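Local coordinates for protein Adp-ribosyltransferase (Staphylococcus aureus, PDB 1OJQ) that probably transfers ADP-ribose from NAD(+) onto target proteins, as a C3-type exoenzyme of the mono-ADP-ribosyltransferase family, at residues H104-T109 with E116-K121. Numbering follows the deposited sequence.
Sequences HMLQQT and EALVSK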
loop_
_atom_site.group_PDB
_atom_site.type_symbol
_atom_site.label_atom_id
_atom_site.label_comp_id
_atom_site.label_asym_id
_atom_site.label_seq_id
_atom_site.Cartn_x
_atom_site.Cartn_y
_atom_site.Cartn_z
ATOM N N HIS A 104 -7.949 22.321 -1.750
ATOM C CA HIS A 104 -7.162 23.550 -1.657
ATOM C C HIS A 104 -7.123 24.058 -0.220
ATOM O O HIS A 104 -6.067 24.426 0.300
ATOM C CB HIS A 104 -7.739 24.629 -2.578
ATOM C CG HIS A 104 -7.102 25.976 -2.373
ATOM N ND1 HIS A 104 -5.799 26.244 -2.741
ATOM C CD2 HIS A 104 -7.607 27.122 -1.861
ATOM C CE1 HIS A 104 -5.535 27.516 -2.447
ATOM N NE2 HIS A 104 -6.615 28.073 -1.908
ATOM N N MET A 105 -8.298 24.061 0.414
ATOM C CA MET A 105 -8.365 24.513 1.811
ATOM C C MET A 105 -7.667 23.531 2.751
ATOM O O MET A 105 -7.065 23.953 3.740
ATOM C CB MET A 105 -9.811 24.716 2.253
ATOM C CG MET A 105 -10.505 25.829 1.459
ATOM S SD MET A 105 -12.181 26.119 2.055
ATOM C CE MET A 105 -13.044 24.650 1.494
ATOM N N LEU A 106 -7.756 22.236 2.443
ATOM C CA LEU A 106 -7.091 21.237 3.284
ATOM C C LEU A 106 -5.593 21.510 3.389
ATOM O O LEU A 106 -4.988 21.391 4.467
ATOM C CB LEU A 106 -7.326 19.819 2.742
ATOM C CG LEU A 106 -6.834 18.681 3.656
ATOM C CD1 LEU A 106 -7.515 18.732 5.018
ATOM C CD2 LEU A 106 -7.050 17.318 3.012
ATOM N N GLN A 107 -4.977 21.866 2.257
ATOM C CA GLN A 107 -3.512 21.988 2.251
ATOM C C GLN A 107 -3.080 23.343 2.782
ATOM O O GLN A 107 -1.875 23.540 2.922
ATOM C CB GLN A 107 -2.919 21.729 0.868
ATOM C CG GLN A 107 -3.343 22.619 -0.264
ATOM C CD GLN A 107 -2.597 23.926 -0.430
ATOM O OE1 GLN A 107 -3.235 24.974 -0.597
ATOM N NE2 GLN A 107 -1.269 23.913 -0.392
ATOM N N GLN A 108 -4.073 24.184 3.042
ATOM C CA GLN A 108 -3.851 25.436 3.752
ATOM C C GLN A 108 -3.910 25.099 5.240
ATOM O O GLN A 108 -4.898 25.334 5.926
ATOM C CB GLN A 108 -4.862 26.524 3.373
ATOM C CG GLN A 108 -4.641 26.993 1.940
ATOM C CD GLN A 108 -5.459 28.209 1.550
ATOM O OE1 GLN A 108 -6.661 28.310 1.806
ATOM N NE2 GLN A 108 -4.779 29.157 0.911
ATOM N N THR A 109 -2.820 24.495 5.717
ATOM C CA THR A 109 -2.783 24.103 7.120
ATOM C C THR A 109 -2.560 25.282 8.070
ATOM O O THR A 109 -2.113 26.358 7.673
ATOM C CB THR A 109 -1.652 23.091 7.397
ATOM O OG1 THR A 109 -0.407 23.773 7.168
ATOM C CG2 THR A 109 -1.713 21.903 6.458
ATOM N N GLU A 116 -9.890 20.309 11.161
ATOM C CA GLU A 116 -10.694 19.174 11.636
ATOM C C GLU A 116 -12.017 19.000 10.909
ATOM O O GLU A 116 -12.495 17.883 10.691
ATOM C CB GLU A 116 -10.970 19.331 13.140
ATOM N N ALA A 117 -12.680 20.094 10.522
ATOM C CA ALA A 117 -13.963 19.935 9.826
ATOM C C ALA A 117 -13.774 19.279 8.460
ATOM O O ALA A 117 -14.569 18.452 8.011
ATOM C CB ALA A 117 -14.661 21.282 9.705
ATOM N N LEU A 118 -12.702 19.645 7.759
ATOM C CA LEU A 118 -12.462 19.025 6.455
ATOM C C LEU A 118 -12.111 17.554 6.621
ATOM O O LEU A 118 -12.502 16.739 5.794
ATOM C CB LEU A 118 -11.366 19.776 5.701
ATOM C CG LEU A 118 -11.783 21.127 5.099
ATOM C CD1 LEU A 118 -10.538 21.904 4.681
ATOM C CD2 LEU A 118 -12.724 20.953 3.926
ATOM N N VAL A 119 -11.377 17.210 7.695
ATOM C CA VAL A 119 -11.053 15.781 7.890
ATOM C C VAL A 119 -12.332 15.037 8.255
ATOM O O VAL A 119 -12.530 13.889 7.867
ATOM C CB VAL A 119 -9.975 15.565 8.961
ATOM C CG1 VAL A 119 -9.680 14.087 9.181
ATOM C CG2 VAL A 119 -8.714 16.308 8.560
ATOM N N SER A 120 -13.201 15.729 8.999
ATOM C CA SER A 120 -14.507 15.146 9.293
ATOM C C SER A 120 -15.290 14.907 8.020
ATOM O O SER A 120 -15.968 13.886 7.841
ATOM C CB SER A 120 -15.281 16.052 10.253
ATOM O OG SER A 120 -14.786 15.823 11.565
ATOM N N LYS A 121 -15.208 15.855 7.085
ATOM C CA LYS A 121 -15.870 15.653 5.792
ATOM C C LYS A 121 -15.328 14.421 5.086
ATOM O O LYS A 121 -16.046 13.591 4.507
ATOM C CB LYS A 121 -15.673 16.905 4.912
ATOM C CG LYS A 121 -16.410 16.835 3.588
ATOM C CD LYS A 121 -16.466 18.173 2.861
ATOM C CE LYS A 121 -17.422 18.089 1.679
ATOM N NZ LYS A 121 -17.446 19.343 0.883
#
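L118 meets M105 and L106 from a helical turn in which S120 N bonds to E116 O at 2.8 Å. The pairing illustrates how two consecutive helices, 100-106 and 116-126, pack through apolar side chains in a helix-loop-helix unit of the ADP-ribosyltransferase fold. No hydrogen bond crosses between the segments; L106 CA and L118 CA are 6.6 Å apart, close enough for L118 to touch backbone as well as side chain. Its CD1 branch touches L106 N at 3.6 Å, while the same methyl lies against M105 CB at 3.8 Å. With CG anti to the carbonyl carbon (chi1 -75°) and chi2 extended, CD1 lies against the backbone where M105 leads into L106. L106 runs alongside it in the opposite sense. Its own CG stands anti to the backbone N (chi1 -172°), which directs the side chain so that CD1 comes to L118 CB, 4.0 Å away. Burial is uneven, for M105 lies on the exposed side, whereas L106 is buried and also packs on L92 and Y114. A salt bridge between K121 NZ and D102 OD2 adds a polar tie between the same two helices. Beyond L106 the chain turns away through an inverse gamma turn centred on Q108, with a weak bond from T109 N to Q107 O. V119, also buried, rests on V194 and L196 of strand 187-196, and its CG2 comes within 4.5 Å of L106 CD1.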